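Local coordinates for periplasmic His/Glu/Gln/Arg/opine family-binding protein (Silicibacter pomeroyi, PDB 3I6V) that binds lysine in the cleft between its two lobes and probably hands amino acids of this kind to an ABC transporter, at residues R32-E37 / N209-K214; E37-A42 / G193-A198; F84-I89 / A198-K203; T92-V97 / V174-G179; S106-A111 / G125-E130. All blocks are in the same frame, centred on the assembly; numbering follows the deposited sequence. Where two conformers were deposited one is given.

In the fold
Contacts 1, 2 and 3 cluster in one lobe of the periplasmic binding protein fold, their centres 8 to 13 Å apart, while contacts 4 and 5 belong to the other lobe. Helix 30-42 serves contacts 1 and 2, and helix 189-204 serves contacts 2 and 3. Contact 4 pairs the segment entering the second lobe with the one leaving it, with Gly178 bonded back to Asn87 of contact 3. Contact 5 is in the same sheet, about 16 Å from contact 4 between centres and 33 to 39 Å from the first three. Along the chain it is nested inside contact 4, and contact 4 inside contact 3, as expected for a lobe inserted between two chain crossings.

Contact 1: R32-E37 / N209-K214; sequences RELGDE and NTMIKK
Met211 reaches from helix 207-216 across to Glu33 and Leu34 of helix 30-42. Its first torsion sets CG opposite the backbone N (chi1 -165°), and the chain then runs straight out from CB to the sulfur. CG comes alongside the carboxylate of Glu33, 4.0 Å from its CD. Met211 SD arrives at the helix backbone itself, 3.5 Å from Leu34 N, with Leu34 CB 3.7 Å from the same sulfur. A bend at the last torsion (chi3 -57°) turns the methyl toward Glu33, where Met211 CE lies 3.5 Å from OE2 and also packs against CG of the same glutamate. The thioether thus lies against the root of Leu34 on one part and the stem of Glu33 on another, the latter side chain coming from the opposite direction.

The two helices run nearly antiparallel, and their local axes are 11.1 Å apart, a wide spacing bridged by long side chains. They belong to the same lobe of this solute-binding protein fold, where the helix near the C-terminus lies beside the first helix of the chain. Met202 of helix 189-204 touches both Leu34 and Met211.

Toward the more exposed margin, the extended Lys214 runs obliquely past Glu33 and forms a salt bridge, NZ to OE1 2.9 Å. The ammonium stands above the carboxylate plane, 41° out of it. OE1 also accepts a hydrogen bond from Trp215 NE1, so the next residue of the same helix shares in fixing the glutamate.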
# COMPACT_ATOMS: atom_id res chain seq x y z
N ARG A 32 -10.29 -0.17 -5.02
CA ARG A 32 -11.71 -0.51 -5.19
C ARG A 32 -11.99 -0.59 -6.68
O ARG A 32 -12.59 -1.55 -7.15
CB ARG A 32 -12.65 0.57 -4.59
CG ARG A 32 -14.14 0.34 -4.95
CD ARG A 32 -14.57 -0.97 -4.27
NE ARG A 32 -15.90 -1.49 -4.61
CZ ARG A 32 -16.96 -1.40 -3.81
NH1 ARG A 32 -16.88 -0.74 -2.65
NH2 ARG A 32 -18.12 -1.96 -4.18
N GLU A 33 -11.62 0.45 -7.40
CA GLU A 33 -11.87 0.48 -8.84
C GLU A 33 -11.12 -0.65 -9.55
O GLU A 33 -11.66 -1.32 -10.45
CB GLU A 33 -11.44 1.82 -9.42
CG GLU A 33 -11.99 2.02 -10.82
CD GLU A 33 -11.50 3.29 -11.49
OE1 GLU A 33 -11.15 4.27 -10.79
OE2 GLU A 33 -11.49 3.30 -12.73
N LEU A 34 -9.87 -0.84 -9.17
CA LEU A 34 -9.07 -1.89 -9.80
C LEU A 34 -9.65 -3.26 -9.51
O LEU A 34 -9.92 -4.03 -10.43
CB LEU A 34 -7.61 -1.81 -9.35
CG LEU A 34 -6.72 -2.96 -9.87
CD1 LEU A 34 -6.56 -2.87 -11.41
CD2 LEU A 34 -5.40 -2.89 -9.18
N GLY A 35 -9.88 -3.55 -8.24
CA GLY A 35 -10.39 -4.84 -7.82
C GLY A 35 -11.71 -5.20 -8.50
O GLY A 35 -11.89 -6.36 -8.96
N ASP A 36 -12.64 -4.24 -8.56
CA ASP A 36 -13.91 -4.46 -9.25
C ASP A 36 -13.69 -4.77 -10.72
O ASP A 36 -14.35 -5.67 -11.27
CB ASP A 36 -14.85 -3.24 -9.14
CG ASP A 36 -15.40 -3.05 -7.73
OD1 ASP A 36 -15.39 -4.01 -6.90
OD2 ASP A 36 -15.91 -1.93 -7.48
N GLU A 37 -12.81 -4.02 -11.37
CA GLU A 37 -12.57 -4.26 -12.80
C GLU A 37 -11.85 -5.60 -13.05
O GLU A 37 -12.13 -6.32 -14.03
CB GLU A 37 -11.80 -3.11 -13.43
CG GLU A 37 -11.47 -3.31 -14.92
CD GLU A 37 -12.73 -3.36 -15.82
OE1 GLU A 37 -13.83 -2.99 -15.37
OE2 GLU A 37 -12.61 -3.79 -16.98
N ASN A 209 -2.74 1.65 -16.89
CA ASN A 209 -2.03 2.94 -16.92
C ASN A 209 -2.95 4.13 -16.68
O ASN A 209 -2.60 5.04 -15.94
CB ASN A 209 -1.28 3.15 -18.23
CG ASN A 209 -0.03 2.31 -18.32
OD1 ASN A 209 0.40 1.70 -17.33
ND2 ASN A 209 0.57 2.29 -19.51
N THR A 210 -4.13 4.12 -17.31
CA THR A 210 -5.12 5.19 -17.17
C THR A 210 -5.61 5.25 -15.74
O THR A 210 -5.66 6.33 -15.17
CB THR A 210 -6.33 4.99 -18.12
OG1 THR A 210 -5.86 4.85 -19.45
CG2 THR A 210 -7.33 6.20 -18.05
N MET A 211 -5.95 4.10 -15.16
CA MET A 211 -6.38 4.04 -13.75
C MET A 211 -5.28 4.56 -12.83
O MET A 211 -5.55 5.33 -11.92
CB MET A 211 -6.86 2.62 -13.38
CG MET A 211 -7.64 2.51 -12.07
SD MET A 211 -8.35 0.90 -11.75
CE MET A 211 -9.37 0.62 -13.21
N ILE A 212 -4.02 4.20 -13.11
CA ILE A 212 -2.94 4.67 -12.29
C ILE A 212 -2.80 6.21 -12.33
O ILE A 212 -2.66 6.85 -11.28
CB ILE A 212 -1.59 4.02 -12.67
CG1 ILE A 212 -1.59 2.52 -12.32
CG2 ILE A 212 -0.48 4.74 -11.93
CD1 ILE A 212 -0.33 1.76 -12.79
N LYS A 213 -2.81 6.78 -13.53
CA LYS A 213 -2.71 8.24 -13.69
C LYS A 213 -3.92 8.93 -13.05
O LYS A 213 -3.76 9.91 -12.34
CB LYS A 213 -2.52 8.64 -15.17
CG LYS A 213 -1.13 8.33 -15.73
CD LYS A 213 -1.07 8.45 -17.25
CE LYS A 213 0.31 8.05 -17.78
NZ LYS A 213 0.19 7.24 -19.07
N LYS A 214 -5.12 8.40 -13.26
CA LYS A 214 -6.34 8.94 -12.62
C LYS A 214 -6.13 9.13 -11.10
O LYS A 214 -6.37 10.22 -10.54
CB LYS A 214 -7.55 8.04 -12.92
CG LYS A 214 -8.85 8.52 -12.29
CD LYS A 214 -9.96 7.47 -12.45
CE LYS A 214 -11.21 7.85 -11.62
NZ LYS A 214 -12.25 6.79 -11.75

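Contact 2: E37-A42 / G193-A198; sequences ELCKRA and GKFDAA
Arg41 NE donates a nearly straight hydrogen bond of 2.8 Å to Glu37 OE2, one turn earlier in its helix, while Arg41 CB rests against Ala198 CB of the other helix. The bond is part of a salt bridge: it uses the anti lone pair of the carboxylate oxygen, which lies in the guanidinium plane. Ser201 and Asp205 engage NH1 and NH2, so all three guanidinium nitrogens have partners that fix its rotation.

Below this rim the helices cross at 104° with local axes 8.8 Å apart, consistent with the small Ala198 and Ala42 at the interface. Ala198 CB sits 3.7 Å from both Leu38 O and Leu38 CD2, and the methyl of Ala42 faces Lys194, CB to CB 4.2 Å. Phe195 extends the contact inward, its ring meeting helix 30-42 edge-on. Leu38 CB lies at that edge, 3.9 Å from Phe195 CD2, and Cys39 SG, 5.0 Å from the ring centroid and 82° off its normal, makes a sulfur-aromatic contact. Both helices pack on strands of the same lobe: Cys39 and Phe195 touch Met9 of strand 7-11, Phe195 reaches Thr85 of strand 83-89, and Met182 of strand 180-184 touches both Leu38 and Phe195.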
# COMPACT_ATOMS: atom_id res chain seq x y z
N GLU A 37 -12.81 -4.02 -11.37
CA GLU A 37 -12.57 -4.26 -12.80
C GLU A 37 -11.85 -5.60 -13.05
O GLU A 37 -12.13 -6.32 -14.03
CB GLU A 37 -11.80 -3.11 -13.43
CG GLU A 37 -11.47 -3.31 -14.92
CD GLU A 37 -12.73 -3.36 -15.82
OE1 GLU A 37 -13.83 -2.99 -15.37
OE2 GLU A 37 -12.61 -3.79 -16.98
N LEU A 38 -10.94 -5.97 -12.15
CA LEU A 38 -10.29 -7.29 -12.27
C LEU A 38 -11.30 -8.41 -12.15
O LEU A 38 -11.27 -9.36 -12.93
CB LEU A 38 -9.14 -7.48 -11.27
CG LEU A 38 -7.95 -6.56 -11.47
CD1 LEU A 38 -6.97 -6.76 -10.27
CD2 LEU A 38 -7.24 -6.85 -12.80
N CYS A 39 -12.17 -8.34 -11.15
CA CYS A 39 -13.16 -9.37 -10.95
C CYS A 39 -14.13 -9.45 -12.14
O CYS A 39 -14.57 -10.53 -12.51
CB CYS A 39 -13.96 -9.13 -9.68
SG CYS A 39 -13.06 -9.52 -8.15
N LYS A 40 -14.49 -8.30 -12.70
CA LYS A 40 -15.37 -8.27 -13.86
C LYS A 40 -14.70 -9.02 -15.03
O LYS A 40 -15.33 -9.84 -15.68
CB LYS A 40 -15.69 -6.84 -14.26
CG LYS A 40 -16.61 -6.72 -15.49
CD LYS A 40 -16.78 -5.27 -15.89
CE LYS A 40 -17.98 -5.11 -16.86
NZ LYS A 40 -17.93 -3.75 -17.43
N ARG A 41 -13.41 -8.75 -15.25
CA ARG A 41 -12.70 -9.35 -16.35
C ARG A 41 -12.40 -10.84 -16.15
O ARG A 41 -12.28 -11.57 -17.12
CB ARG A 41 -11.41 -8.60 -16.62
CG ARG A 41 -11.61 -7.32 -17.38
CD ARG A 41 -10.36 -6.54 -17.32
NE ARG A 41 -10.46 -5.24 -17.98
CZ ARG A 41 -9.70 -4.85 -19.00
NH1 ARG A 41 -8.78 -5.65 -19.52
NH2 ARG A 41 -9.88 -3.63 -19.52
N ALA A 42 -12.33 -11.27 -14.89
CA ALA A 42 -12.10 -12.68 -14.53
C ALA A 42 -13.39 -13.48 -14.47
O ALA A 42 -13.34 -14.70 -14.32
CB ALA A 42 -11.37 -12.76 -13.15
N GLY A 193 -4.14 -17.28 -10.74
CA GLY A 193 -4.01 -17.30 -12.19
C GLY A 193 -5.09 -16.45 -12.89
O GLY A 193 -4.78 -15.75 -13.83
N LYS A 194 -6.33 -16.51 -12.42
CA LYS A 194 -7.42 -15.64 -12.94
C LYS A 194 -7.12 -14.16 -12.76
O LYS A 194 -7.25 -13.35 -13.69
CB LYS A 194 -8.77 -15.99 -12.28
CG LYS A 194 -9.41 -17.25 -12.84
CD LYS A 194 -10.49 -17.80 -11.90
CE LYS A 194 -11.11 -19.06 -12.51
NZ LYS A 194 -12.37 -19.38 -11.83
N PHE A 195 -6.63 -13.81 -11.57
CA PHE A 195 -6.25 -12.44 -11.35
C PHE A 195 -5.07 -12.04 -12.19
O PHE A 195 -5.05 -10.92 -12.68
CB PHE A 195 -6.04 -12.13 -9.87
CG PHE A 195 -7.32 -11.93 -9.15
CD1 PHE A 195 -7.75 -12.87 -8.23
CD2 PHE A 195 -8.12 -10.82 -9.44
CE1 PHE A 195 -8.99 -12.70 -7.56
CE2 PHE A 195 -9.33 -10.63 -8.78
CZ PHE A 195 -9.76 -11.57 -7.83
N ASP A 196 -4.10 -12.94 -12.33
CA ASP A 196 -2.94 -12.62 -13.17
C ASP A 196 -3.34 -12.36 -14.63
O ASP A 196 -2.84 -11.41 -15.26
CB ASP A 196 -1.85 -13.70 -13.06
CG ASP A 196 -0.75 -13.33 -12.05
OD1 ASP A 196 -0.24 -14.25 -11.37
OD2 ASP A 196 -0.39 -12.13 -11.94
N ALA A 197 -4.20 -13.22 -15.16
CA ALA A 197 -4.68 -13.07 -16.52
C ALA A 197 -5.47 -11.75 -16.65
O ALA A 197 -5.30 -11.05 -17.63
CB ALA A 197 -5.54 -14.28 -16.93
N ALA A 198 -6.27 -11.39 -15.65
CA ALA A 198 -6.96 -10.08 -15.70
C ALA A 198 -6.02 -8.87 -15.65
O ALA A 198 -6.17 -7.90 -16.42
CB ALA A 198 -8.05 -10.00 -14.60

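Contact 3: F84-I89 / A198-K203; sequences FTQNYI and AITSMK
Gln86 spends both ends of its amide on helix 189-204. Its NE2 donates to Thr200 OG1 at 2.9 Å, almost perfectly straight (178°) and in the amide plane. The carbonyl end, OE1, accepts from Lys203 NZ at 2.8 Å, with the ammonium tilted 23° from the carbonyl plane. A water donates to OE1 as well and lies 3.1 Å from Thr200 OG1, spanning the same two side chains; that hydroxyl is also bonded to Asp196 O, within its own helix. With its amide held at both ends, Gln86 lies over Ile199, whose CG2 is 3.5 Å from Gln86 CD.

The extended Lys203 slides past Gln86 in the opposite direction and gives a second bond of 2.8 Å to Asn87 O. A third, to Asn87 OD1, is weak; that oxygen has its stronger partner in Tyr223 OH, and the Tyr223 ring makes a cation-pi contact with Lys203.

Strand 83-89 pairs antiparallel with strand 180-184, and the chain goes on from it into the second lobe, as in the two-strand crossings of related binding proteins; here helix 189-204 is clamped to that strand. Thr85 ties the two strands together: its OG1, set between backbone N and carbonyl carbon (chi1 63°), is bonded to Met182 N and donates to Gln86 O at 2.8 Å, while Ile199 CD1 approaches Thr85 OG1 to 3.6 Å.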
# COMPACT_ATOMS: atom_id res chain seq x y z
N PHE A 84 1.95 -14.06 -4.43
CA PHE A 84 1.55 -12.78 -5.05
C PHE A 84 1.22 -12.94 -6.54
O PHE A 84 1.82 -13.79 -7.21
CB PHE A 84 2.68 -11.76 -4.92
CG PHE A 84 2.88 -11.22 -3.53
CD1 PHE A 84 3.86 -11.77 -2.71
CD2 PHE A 84 2.11 -10.14 -3.06
CE1 PHE A 84 4.08 -11.27 -1.41
CE2 PHE A 84 2.32 -9.61 -1.77
CZ PHE A 84 3.30 -10.18 -0.95
N THR A 85 0.28 -12.14 -7.05
CA THR A 85 0.17 -11.89 -8.49
C THR A 85 1.38 -11.10 -8.93
O THR A 85 2.18 -10.68 -8.09
CB THR A 85 -1.11 -11.03 -8.83
OG1 THR A 85 -1.00 -9.72 -8.23
CG2 THR A 85 -2.37 -11.71 -8.36
N GLN A 86 1.51 -10.85 -10.23
CA GLN A 86 2.42 -9.84 -10.73
C GLN A 86 2.04 -8.48 -10.12
O GLN A 86 0.92 -8.31 -9.62
CB GLN A 86 2.27 -9.74 -12.26
CG GLN A 86 0.85 -9.26 -12.68
CD GLN A 86 0.67 -9.35 -14.18
OE1 GLN A 86 1.30 -8.63 -14.95
NE2 GLN A 86 -0.18 -10.26 -14.58
N ASN A 87 2.95 -7.51 -10.18
CA ASN A 87 2.61 -6.20 -9.65
C ASN A 87 1.47 -5.50 -10.49
O ASN A 87 1.26 -5.83 -11.67
CB ASN A 87 3.83 -5.30 -9.39
CG ASN A 87 4.69 -4.97 -10.65
OD1 ASN A 87 4.19 -4.81 -11.78
ND2 ASN A 87 5.98 -4.82 -10.42
N TYR A 88 0.71 -4.63 -9.84
CA TYR A 88 -0.29 -3.85 -10.56
C TYR A 88 -0.03 -2.35 -10.44
O TYR A 88 -0.69 -1.55 -11.10
CB TYR A 88 -1.70 -4.26 -10.19
CG TYR A 88 -2.01 -4.14 -8.72
CD1 TYR A 88 -2.07 -5.28 -7.90
CD2 TYR A 88 -2.25 -2.89 -8.14
CE1 TYR A 88 -2.36 -5.18 -6.52
CE2 TYR A 88 -2.55 -2.77 -6.77
CZ TYR A 88 -2.62 -3.91 -5.98
OH TYR A 88 -2.88 -3.77 -4.64
N ILE A 89 0.96 -1.99 -9.63
CA ILE A 89 1.61 -0.70 -9.72
C ILE A 89 3.12 -0.99 -9.77
O ILE A 89 3.58 -1.87 -9.05
CB ILE A 89 1.29 0.22 -8.51
CG1 ILE A 89 -0.23 0.25 -8.22
CG2 ILE A 89 1.88 1.68 -8.72
CD1 ILE A 89 -0.58 1.07 -6.96
N ALA A 198 -6.27 -11.39 -15.65
CA ALA A 198 -6.96 -10.08 -15.70
C ALA A 198 -6.02 -8.87 -15.65
O ALA A 198 -6.17 -7.90 -16.42
CB ALA A 198 -8.05 -10.00 -14.60
N ILE A 199 -5.01 -8.93 -14.77
CA ILE A 199 -4.03 -7.86 -14.71
C ILE A 199 -3.28 -7.69 -16.04
O ILE A 199 -3.09 -6.56 -16.52
CB ILE A 199 -3.02 -8.06 -13.54
CG1 ILE A 199 -3.74 -7.98 -12.19
CG2 ILE A 199 -1.89 -7.03 -13.61
CD1 ILE A 199 -2.95 -8.54 -11.00
N THR A 200 -2.82 -8.80 -16.62
CA THR A 200 -2.10 -8.76 -17.90
C THR A 200 -2.94 -8.08 -19.01
O THR A 200 -2.44 -7.20 -19.70
CB THR A 200 -1.67 -10.18 -18.32
OG1 THR A 200 -0.69 -10.64 -17.39
CG2 THR A 200 -1.05 -10.18 -19.76
N SER A 201 -4.20 -8.47 -19.13
CA SER A 201 -5.16 -7.83 -20.06
C SER A 201 -5.28 -6.31 -19.86
O SER A 201 -5.37 -5.56 -20.83
CB SER A 201 -6.53 -8.52 -19.96
OG SER A 201 -7.29 -8.01 -18.85
N MET A 202 -5.25 -5.83 -18.61
CA MET A 202 -5.32 -4.37 -18.36
C MET A 202 -4.01 -3.66 -18.70
O MET A 202 -4.00 -2.45 -19.04
CB MET A 202 -5.72 -4.07 -16.90
CG MET A 202 -7.13 -4.53 -16.51
SD MET A 202 -7.68 -4.04 -14.86
CE MET A 202 -7.52 -2.30 -15.04
N LYS A 203 -2.90 -4.38 -18.58
CA LYS A 203 -1.61 -3.85 -19.00
C LYS A 203 -1.55 -3.75 -20.53
O LYS A 203 -1.07 -2.77 -21.06
CB LYS A 203 -0.42 -4.68 -18.45
CG LYS A 203 -0.22 -4.55 -16.90
CD LYS A 203 1.01 -5.27 -16.38
CE LYS A 203 1.07 -5.27 -14.84
NZ LYS A 203 2.22 -6.11 -14.29
O HOH W 1 1.98 -9.11 -17.50

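Contact 4: T92-V97 / V174-G179; sequences TASSYV and VPLGGG
Ser94 and Leu176 each turn their first side-chain bond opposite the carbonyl carbon and beside the backbone N, and so bring Ser94 OG (chi1 -67°) to 3.8 Å from Leu176 CD1. The hydroxyl is not merely packed on the leucine: it is hydrogen-bonded to Gln117 NE2, from a residue that lines the lysine pocket. Leu176 also touches Ile116, another pocket residue, and Phe150 of strand 148-152.

The backbones are joined by a matched pair of bonds. Ser94 N donates to Val174 O at 2.7 Å, and Val174 N returns one of 2.7 Å to Ser94 O. This makes Ser94 and Val174 an antiparallel hydrogen-bonded pair, with both side chains on the same face of the sheet. Val174 and Tyr96 lie against Tyr120 of helix 116-123 on that face. The pair joins the start of strand 93-98 to the end of the short strand 172-175 in the mixed sheet of the second lobe, where strand 93-98 also pairs with strands 148-152 and 168-170.

Beyond Val174 direct backbone bonding gives way to a water. It accepts from Leu176 N at 3.0 Å and makes a weak bond of 2.8 Å to Thr92 O, spanning the gap as the chains diverge. From Leu176 the chain passes through Gly177, Gly178 and Gly179 toward strand 180-184, back in the first lobe, and Gly178 O takes a hydrogen bond from Asn87 ND2.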
# COMPACT_ATOMS: atom_id res chain seq x y z
N THR A 92 7.46 1.85 -6.54
CA THR A 92 7.65 3.31 -6.32
C THR A 92 8.43 3.59 -5.02
O THR A 92 8.55 2.72 -4.16
CB THR A 92 6.32 4.11 -6.39
OG1 THR A 92 5.37 3.54 -5.48
CG2 THR A 92 5.72 4.09 -7.83
N ALA A 93 8.96 4.80 -4.89
CA ALA A 93 9.90 5.08 -3.83
C ALA A 93 9.26 5.13 -2.44
O ALA A 93 8.03 5.24 -2.30
CB ALA A 93 10.65 6.39 -4.12
N SER A 94 10.12 5.04 -1.44
CA SER A 94 9.78 5.41 -0.07
C SER A 94 10.53 6.70 0.25
O SER A 94 11.60 6.97 -0.34
CB SER A 94 10.19 4.31 0.88
OG SER A 94 9.40 3.15 0.66
N SER A 95 9.98 7.50 1.17
CA SER A 95 10.51 8.85 1.45
C SER A 95 10.34 9.20 2.91
O SER A 95 9.51 8.61 3.61
CB SER A 95 9.78 9.92 0.64
OG SER A 95 9.77 9.61 -0.73
N TYR A 96 11.13 10.17 3.36
CA TYR A 96 11.01 10.71 4.70
C TYR A 96 10.18 11.99 4.64
O TYR A 96 10.32 12.80 3.72
CB TYR A 96 12.36 11.04 5.33
CG TYR A 96 13.26 9.86 5.58
CD1 TYR A 96 14.14 9.41 4.58
CD2 TYR A 96 13.26 9.21 6.81
CE1 TYR A 96 14.99 8.31 4.81
CE2 TYR A 96 14.10 8.14 7.05
CZ TYR A 96 14.96 7.70 6.05
OH TYR A 96 15.77 6.64 6.32
N VAL A 97 9.35 12.17 5.65
CA VAL A 97 8.58 13.41 5.80
C VAL A 97 8.73 13.94 7.22
O VAL A 97 8.72 13.17 8.17
CB VAL A 97 7.08 13.26 5.41
CG1 VAL A 97 6.23 14.42 6.01
CG2 VAL A 97 6.95 13.30 3.92
N VAL A 174 14.08 6.38 -1.35
CA VAL A 174 14.70 5.06 -1.21
C VAL A 174 13.83 4.05 -1.97
O VAL A 174 12.62 3.93 -1.70
CB VAL A 174 14.82 4.63 0.27
CG1 VAL A 174 15.55 3.27 0.42
CG2 VAL A 174 15.52 5.71 1.11
N PRO A 175 14.42 3.29 -2.92
CA PRO A 175 13.59 2.27 -3.59
C PRO A 175 13.42 1.04 -2.70
O PRO A 175 14.41 0.52 -2.19
CB PRO A 175 14.39 1.94 -4.87
CG PRO A 175 15.53 2.97 -4.93
CD PRO A 175 15.78 3.34 -3.47
N LEU A 176 12.19 0.59 -2.47
CA LEU A 176 11.98 -0.59 -1.63
C LEU A 176 10.89 -1.44 -2.20
O LEU A 176 9.83 -0.90 -2.56
CB LEU A 176 11.59 -0.19 -0.18
CG LEU A 176 12.63 0.32 0.79
CD1 LEU A 176 11.97 0.72 2.15
CD2 LEU A 176 13.75 -0.75 1.03
N GLY A 177 11.15 -2.76 -2.32
CA GLY A 177 10.07 -3.72 -2.59
C GLY A 177 9.79 -3.92 -4.07
O GLY A 177 10.28 -3.16 -4.90
N GLY A 178 8.97 -4.92 -4.39
CA GLY A 178 8.79 -5.35 -5.76
C GLY A 178 7.59 -4.79 -6.53
O GLY A 178 7.14 -5.39 -7.49
N GLY A 179 7.08 -3.63 -6.13
CA GLY A 179 5.84 -3.18 -6.72
C GLY A 179 4.70 -3.79 -5.90
O GLY A 179 4.88 -4.81 -5.24
O HOH W 2 10.78 1.34 -5.00

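Contact 5: S106-A111 / G125-E130; sequences SGIVAA and GATLVE
Peptide groups are the flat units joining Gly107-Ala111 to Thr127-Val129, through four N-H to C=O bonds. Thr127 N meets Gly107 O and Val109 N meets Thr127 O, both at 2.8 Å. Val129 N to Val109 O is 3.0 Å, and Ala111 N closes the row on Val129 O. CA-H...O contacts lie between these bonds, among them Ala110 CA to Val129 O at 3.3 Å.

On one face of the paired strands stand Ile108, Ala110, Thr127 and Val129. Here Val129 places CG1 between its backbone N and carbonyl carbon (chi1 56°), which turns that methyl to Ile108 CG2 at 3.7 Å. The other face carries Val109, Ala111, Leu128 and Glu130. Val109 CG2 packs on Ala126 CB at 3.8 Å, and the bent end of Leu128 brings CD1 to 3.9 Å from Ala111 CB. Helix 116-123 covers this second face, with Ile121 touching both Val109 and Leu128.

Ala110 carries backbone bonds to Ala148 and Phe150, so strand 108-112 lies between strand 127-131 and strand 148-152. Parallel strands crossing at 33° with the intervening helix against one face make this a beta-alpha-beta unit, the building block of the alpha/beta lobes of periplasmic binding proteins.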
# COMPACT_ATOMS: atom_id res chain seq x y z
N SER A 106 18.23 10.29 11.72
CA SER A 106 18.81 9.21 12.49
C SER A 106 18.23 9.22 13.90
O SER A 106 18.65 8.47 14.76
CB SER A 106 20.34 9.30 12.50
OG SER A 106 20.87 9.03 11.21
N GLY A 107 17.24 10.08 14.13
CA GLY A 107 16.56 10.11 15.44
C GLY A 107 15.44 9.09 15.52
O GLY A 107 15.63 7.89 15.19
N ILE A 108 14.27 9.55 15.95
CA ILE A 108 13.10 8.69 16.11
C ILE A 108 12.30 8.74 14.82
O ILE A 108 11.79 9.80 14.43
CB ILE A 108 12.23 9.10 17.32
CG1 ILE A 108 12.99 8.79 18.63
CG2 ILE A 108 10.91 8.36 17.29
CD1 ILE A 108 12.53 9.60 19.83
N VAL A 109 12.20 7.59 14.14
CA VAL A 109 11.49 7.56 12.87
C VAL A 109 10.25 6.66 13.00
O VAL A 109 10.34 5.53 13.46
CB VAL A 109 12.40 7.19 11.65
CG1 VAL A 109 11.61 7.24 10.35
CG2 VAL A 109 13.56 8.18 11.52
N ALA A 110 9.10 7.24 12.70
CA ALA A 110 7.83 6.52 12.73
C ALA A 110 7.67 5.71 11.42
O ALA A 110 8.01 6.18 10.34
CB ALA A 110 6.65 7.50 12.86
N ALA A 111 7.13 4.50 11.55
CA ALA A 111 6.76 3.71 10.36
C ALA A 111 5.61 2.83 10.76
O ALA A 111 5.48 2.42 11.93
CB ALA A 111 7.94 2.84 9.87
N GLY A 125 20.38 2.89 11.42
CA GLY A 125 20.74 3.43 12.74
C GLY A 125 19.62 4.20 13.46
O GLY A 125 19.63 4.31 14.70
N ALA A 126 18.64 4.70 12.71
CA ALA A 126 17.49 5.41 13.32
C ALA A 126 16.85 4.56 14.40
O ALA A 126 17.03 3.34 14.41
CB ALA A 126 16.47 5.84 12.27
N THR A 127 16.14 5.19 15.34
CA THR A 127 15.31 4.49 16.31
C THR A 127 13.90 4.33 15.71
O THR A 127 13.26 5.32 15.34
CB THR A 127 15.27 5.25 17.64
OG1 THR A 127 16.57 5.18 18.23
CG2 THR A 127 14.27 4.65 18.63
N LEU A 128 13.44 3.09 15.58
CA LEU A 128 12.13 2.81 14.97
C LEU A 128 11.02 2.87 16.01
O LEU A 128 11.09 2.22 17.02
CB LEU A 128 12.14 1.40 14.36
CG LEU A 128 10.78 0.83 13.90
CD1 LEU A 128 10.15 1.64 12.81
CD2 LEU A 128 10.91 -0.66 13.46
N VAL A 129 9.96 3.63 15.73
CA VAL A 129 8.71 3.42 16.44
C VAL A 129 7.59 3.02 15.45
O VAL A 129 7.35 3.70 14.44
CB VAL A 129 8.32 4.65 17.37
CG1 VAL A 129 8.26 5.94 16.57
CG2 VAL A 129 7.00 4.39 18.12
N GLU A 130 6.93 1.92 15.76
CA GLU A 130 5.88 1.35 14.89
C GLU A 130 4.48 1.74 15.31
O GLU A 130 4.19 1.73 16.49
CB GLU A 130 6.00 -0.17 14.91
CG GLU A 130 7.25 -0.64 14.21
CD GLU A 130 7.37 -2.15 14.14
OE1 GLU A 130 6.98 -2.73 13.11
OE2 GLU A 130 7.88 -2.76 15.10